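Local coordinates for AB hydrolase-1 domain-containing protein (Parabacteroides distasonis, PDB 4Q34), which is probably an esterase of the alpha/beta hydrolase family, hydrolysing an ester substrate that has not been identified, at residues D87-G92 with S157-A162; W183-L186 with N191-A194. All coordinates share one frame; numbering follows the deposited sequence.

Contact 1 of 2, residues D87-G92 with S157-A162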
loop_
_atom_site.group_PDB
_atom_site.type_symbol
_atom_site.label_atom_id
_atom_site.label_comp_id
_atom_site.label_asym_id
_atom_site.label_seq_id
_atom_site.Cartn_x
_atom_site.Cartn_y
_atom_site.Cartn_z
ATOM N N ASP A 87 -4.121 -5.714 -0.584
ATOM C CA ASP A 87 -3.946 -5.646 0.856
ATOM C C ASP A 87 -5.335 -5.935 1.461
ATOM O O ASP A 87 -6.314 -5.210 1.228
ATOM C CB ASP A 87 -3.492 -4.299 1.297
ATOM C CG ASP A 87 -2.175 -3.885 0.665
ATOM O OD1 ASP A 87 -1.242 -4.698 0.471
ATOM O OD2 ASP A 87 -2.048 -2.659 0.398
ATOM N N GLN A 88 -5.421 -7.053 2.166
ATOM C CA GLN A 88 -6.657 -7.537 2.694
ATOM C C GLN A 88 -7.124 -6.587 3.777
ATOM O O GLN A 88 -6.351 -5.771 4.254
ATOM C CB GLN A 88 -6.501 -8.976 3.217
ATOM C CG GLN A 88 -5.945 -9.061 4.630
ATOM C CD GLN A 88 -5.554 -10.433 5.110
ATOM O OE1 GLN A 88 -5.722 -11.462 4.433
ATOM N NE2 GLN A 88 -5.010 -10.459 6.344
ATOM N N PRO A 89 -8.423 -6.653 4.130
ATOM C CA PRO A 89 -8.977 -5.850 5.247
ATOM C C PRO A 89 -8.047 -5.821 6.453
ATOM O O PRO A 89 -7.505 -6.850 6.860
ATOM C CB PRO A 89 -10.273 -6.580 5.571
ATOM C CG PRO A 89 -10.697 -7.133 4.263
ATOM C CD PRO A 89 -9.382 -7.685 3.734
ATOM N N ARG A 90 -7.921 -4.626 7.023
ATOM C CA ARG A 90 -7.155 -4.358 8.254
ATOM C C ARG A 90 -5.642 -4.455 8.103
ATOM O O ARG A 90 -4.949 -4.529 9.089
ATOM C CB ARG A 90 -7.622 -5.272 9.392
ATOM C CG ARG A 90 -9.119 -5.229 9.580
ATOM C CD ARG A 90 -9.636 -6.303 10.540
ATOM N NE ARG A 90 -11.081 -6.156 10.697
ATOM C CZ ARG A 90 -11.882 -7.021 11.331
ATOM N NH1 ARG A 90 -11.383 -8.131 11.888
ATOM N NH2 ARG A 90 -13.190 -6.756 11.435
ATOM N N ARG A 91 -5.149 -4.472 6.869
ATOM C CA ARG A 91 -3.732 -4.649 6.591
ATOM C C ARG A 91 -3.197 -3.555 5.655
ATOM O O ARG A 91 -3.759 -3.285 4.559
ATOM C CB ARG A 91 -3.496 -6.013 5.975
ATOM C CG ARG A 91 -2.050 -6.456 5.976
ATOM C CD ARG A 91 -1.509 -6.803 7.368
ATOM N NE ARG A 91 -2.185 -7.921 8.024
ATOM C CZ ARG A 91 -2.065 -9.218 7.716
ATOM N NH1 ARG A 91 -1.329 -9.651 6.675
ATOM N NH2 ARG A 91 -2.739 -10.110 8.433
ATOM N N GLY A 92 -2.087 -2.948 6.029
ATOM C CA GLY A 92 -1.383 -2.000 5.135
ATOM C C GLY A 92 -2.265 -0.836 4.703
ATOM O O GLY A 92 -2.847 -0.199 5.544
ATOM N N SER A 157 -12.252 -12.931 3.642
ATOM C CA SER A 157 -12.772 -13.612 2.459
ATOM C C SER A 157 -13.980 -12.841 1.880
ATOM O O SER A 157 -14.229 -12.855 0.681
ATOM C CB SER A 157 -13.110 -15.066 2.769
ATOM O OG SER A 157 -14.120 -15.189 3.752
ATOM N N ASP A 158 -14.748 -12.151 2.716
ATOM C CA ASP A 158 -15.789 -11.323 2.138
ATOM C C ASP A 158 -15.253 -10.281 1.146
ATOM O O ASP A 158 -15.886 -9.986 0.146
ATOM C CB ASP A 158 -16.603 -10.576 3.215
ATOM C CG ASP A 158 -17.665 -11.441 3.895
ATOM O OD1 ASP A 158 -17.980 -12.545 3.461
ATOM O OD2 ASP A 158 -18.192 -10.960 4.919
ATOM N N ALA A 159 -14.139 -9.670 1.464
ATOM C CA ALA A 159 -13.604 -8.629 0.595
ATOM C C ALA A 159 -13.065 -9.263 -0.681
ATOM O O ALA A 159 -13.251 -8.738 -1.767
ATOM C CB ALA A 159 -12.572 -7.818 1.301
ATOM N N TYR A 160 -12.415 -10.417 -0.582
ATOM C CA TYR A 160 -11.942 -11.059 -1.805
ATOM C C TYR A 160 -13.107 -11.557 -2.679
ATOM O O TYR A 160 -13.020 -11.455 -3.909
ATOM C CB TYR A 160 -10.975 -12.190 -1.530
ATOM C CG TYR A 160 -9.594 -11.747 -1.180
ATOM C CD1 TYR A 160 -8.667 -11.423 -2.187
ATOM C CD2 TYR A 160 -9.136 -11.731 0.164
ATOM C CE1 TYR A 160 -7.371 -11.043 -1.895
ATOM C CE2 TYR A 160 -7.821 -11.351 0.471
ATOM C CZ TYR A 160 -6.931 -11.035 -0.571
ATOM O OH TYR A 160 -5.624 -10.650 -0.295
ATOM N N ALA A 161 -14.203 -12.011 -2.062
ATOM C CA ALA A 161 -15.393 -12.366 -2.844
ATOM C C ALA A 161 -15.955 -11.154 -3.594
ATOM O O ALA A 161 -16.349 -11.284 -4.769
ATOM C CB ALA A 161 -16.447 -12.979 -1.978
ATOM N N ALA A 162 -15.970 -9.998 -2.938
ATOM C CA ALA A 162 -16.451 -8.749 -3.543
ATOM C C ALA A 162 -15.553 -8.382 -4.732
ATOM O O ALA A 162 -16.041 -7.948 -5.776
ATOM C CB ALA A 162 -16.489 -7.622 -2.521
HETATM O O HOH W 1 -4.746 -11.965 1.931
#
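P89 and A159 make the closest apolar touch: the rim of the pyrrolidine ring rests on the methyl group, with P89 CG 3.6 Å and P89 CD 4.0 Å from A159 CB. Alanine suits this position on helix 153-167, since its short side chain lets the loop come close to the helix, and A34 of strand 28-41 touches both residues.

In a second apolar meeting, Q88 CB lies 3.9 Å from Y160 CE2, approaching the ring obliquely near its hydroxyl end. The first torsion (chi1 83°) sets Q88 CG between N and the carbonyl carbon, and the chain then runs out extended, carrying the amide away from the phenol and leaving Q88 OE1 4.8 Å from Y160 OH.

Residues Q88 to R91 form a type II beta turn directly after strand 83-87, where alpha/beta hydrolases carry active-site loops. P89, at the second position, brings the negative phi (-42°) that a type II turn needs there, within the narrow range its ring allows, and R90 takes the third with positive phi. The closing bond, R91 N to Q88 O, is weak at 3.2 Å.

Polar contact is indirect: one water spans the gap, donating to Q88 OE1 at 2.7 Å and hydrogen-bonded to Y160 OH at 2.7 Å. R90 anchors the turn elsewhere, through salt bridges to D32 and E99.

Contact 2 of 2, residues W183-L186 with N191-A194; sequences WNTL and NIKA. With GOL (glycerol), chain G.
In the beta-alpha-beta unit formed by strand 170-175, helix 178-185 and strand 192-198, T185 and L186 pack on I192 as the chain returns to the sheet. The two branches of I192 divide the work. Its CG1 arm, beside the backbone N (chi1 -73°) and then extended, brings I192 CD1 to 3.7 Å from T185 CG2, where the side chains cross at about a right angle. The shorter branch, I192 CG2, lies 3.8 Å from L186 CD1; leucine, its CG anti to the backbone N (chi1 -173°), reaches across with one methyl.

A beta-branched isoleucine suits a strand, and here its side chain points to the helix; F172 of the neighbouring strand 170-175 touches both I192 and T185. In alpha/beta hydrolases one strand-to-helix turn is the nucleophile elbow, probably here that between 170-175 and 178-185. Threonine fits the buried helix position because T185 OG1 is hydrogen-bonded to V181 O one turn back, leaving its methyl for the apolar contact.

A glycerol, probably from the crystallisation liquor, bridges the two backbones. I192 N donates to glycerol O3 at 2.9 Å with a bent angle of 143°, while glycerol O2 gives L186 O a weak bond of 3.4 Å.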
loop_
_atom_site.group_PDB
_atom_site.type_symbol
_atom_site.label_atom_id
_atom_site.label_comp_id
_atom_site.label_asym_id
_atom_site.label_seq_id
_atom_site.Cartn_x
_atom_site.Cartn_y
_atom_site.Cartn_z
ATOM N N TRP A 183 -9.843 -20.719 0.786
ATOM C CA TRP A 183 -10.809 -21.797 0.951
ATOM C C TRP A 183 -12.178 -21.214 1.318
ATOM O O TRP A 183 -13.195 -21.717 0.848
ATOM C CB TRP A 183 -10.395 -22.875 1.958
ATOM C CG TRP A 183 -8.995 -23.363 1.879
ATOM C CD1 TRP A 183 -8.200 -23.627 2.934
ATOM C CD2 TRP A 183 -8.213 -23.663 0.705
ATOM N NE1 TRP A 183 -6.966 -24.059 2.520
ATOM C CE2 TRP A 183 -6.945 -24.071 1.149
ATOM C CE3 TRP A 183 -8.433 -23.578 -0.671
ATOM C CZ2 TRP A 183 -5.912 -24.418 0.276
ATOM C CZ3 TRP A 183 -7.422 -23.958 -1.535
ATOM C CH2 TRP A 183 -6.164 -24.341 -1.063
ATOM N N ASN A 184 -12.183 -20.139 2.096
ATOM C CA ASN A 184 -13.413 -19.454 2.472
ATOM C C ASN A 184 -14.045 -18.680 1.289
ATOM O O ASN A 184 -15.276 -18.683 1.109
ATOM C CB ASN A 184 -13.162 -18.517 3.673
ATOM C CG ASN A 184 -13.200 -19.242 5.006
ATOM O OD1 ASN A 184 -14.262 -19.524 5.511
ATOM N ND2 ASN A 184 -12.051 -19.601 5.547
ATOM N N THR A 185 -13.202 -18.013 0.522
ATOM C CA THR A 185 -13.665 -17.160 -0.564
ATOM C C THR A 185 -14.370 -18.025 -1.630
ATOM O O THR A 185 -15.368 -17.579 -2.243
ATOM C CB THR A 185 -12.510 -16.381 -1.169
ATOM O OG1 THR A 185 -11.794 -15.689 -0.152
ATOM C CG2 THR A 185 -13.013 -15.358 -2.192
ATOM N N LEU A 186 -13.889 -19.250 -1.856
ATOM C CA LEU A 186 -14.483 -20.138 -2.831
ATOM C C LEU A 186 -15.994 -20.366 -2.593
ATOM O O LEU A 186 -16.775 -20.536 -3.536
ATOM C CB LEU A 186 -13.706 -21.476 -2.878
ATOM C CG LEU A 186 -14.119 -22.460 -3.986
ATOM C CD1 LEU A 186 -13.714 -21.925 -5.353
ATOM C CD2 LEU A 186 -13.484 -23.835 -3.792
ATOM N N ASN A 191 -16.954 -16.728 -9.187
ATOM C CA ASN A 191 -15.946 -16.227 -10.101
ATOM C C ASN A 191 -14.489 -16.666 -9.823
ATOM O O ASN A 191 -13.553 -16.099 -10.388
ATOM C CB ASN A 191 -16.033 -14.733 -10.154
ATOM C CG ASN A 191 -17.152 -14.266 -11.068
ATOM O OD1 ASN A 191 -17.735 -15.077 -11.811
ATOM N ND2 ASN A 191 -17.406 -12.967 -11.093
ATOM N N ILE A 192 -14.291 -17.663 -8.967
ATOM C CA ILE A 192 -12.962 -18.284 -8.837
ATOM C C ILE A 192 -12.886 -19.496 -9.750
ATOM O O ILE A 192 -13.566 -20.511 -9.552
ATOM C CB ILE A 192 -12.631 -18.658 -7.371
ATOM C CG1 ILE A 192 -12.345 -17.390 -6.590
ATOM C CG2 ILE A 192 -11.397 -19.579 -7.329
ATOM C CD1 ILE A 192 -12.437 -17.560 -5.090
ATOM N N LYS A 193 -12.026 -19.412 -10.752
ATOM C CA LYS A 193 -11.893 -20.505 -11.712
ATOM C C LYS A 193 -10.911 -21.608 -11.238
ATOM O O LYS A 193 -10.938 -22.707 -11.759
ATOM C CB LYS A 193 -11.393 -19.969 -13.073
ATOM C CG LYS A 193 -12.367 -19.056 -13.833
ATOM C CD LYS A 193 -13.486 -19.846 -14.478
ATOM C CE LYS A 193 -12.994 -20.701 -15.652
ATOM N NZ LYS A 193 -14.174 -21.288 -16.348
ATOM N N ALA A 194 -10.023 -21.247 -10.316
ATOM C CA ALA A 194 -8.901 -22.098 -9.896
ATOM C C ALA A 194 -8.196 -21.404 -8.773
ATOM O O ALA A 194 -8.269 -20.174 -8.620
ATOM C CB ALA A 194 -7.922 -22.395 -11.038
HETATM C C1 GOL G . -17.862 -22.788 -8.845
HETATM O O1 GOL G . -17.701 -24.025 -8.163
HETATM C C2 GOL G . -17.490 -21.646 -7.895
HETATM O O2 GOL G . -17.296 -22.119 -6.553
HETATM C C3 GOL G . -16.239 -20.921 -8.396
HETATM O O3 GOL G . -15.973 -19.694 -7.704
#

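In the fold
The centres of contacts 1 and 2 lie 14 Å apart, yet the contacts touch because helices 153-167 and 178-185 pack side by side. T185 makes most of the joining contacts: its methyl carbon CG2, which meets I192 in contact 2, also lies 3.8 Å from Y160 CB, and S157 CB approaches T185 OG1 to 3.3 Å. Contact 1 sits beyond strand 83-87, at the C-terminal end of the parallel strands, where this fold places its active site; Q88 N is hydrogen-bonded to H53 NE2 in the loop after strand 49-52. Contact 2 lies at the opposite end, where strand 192-198 begins, so its glycerol is unlikely to mark the catalytic pocket.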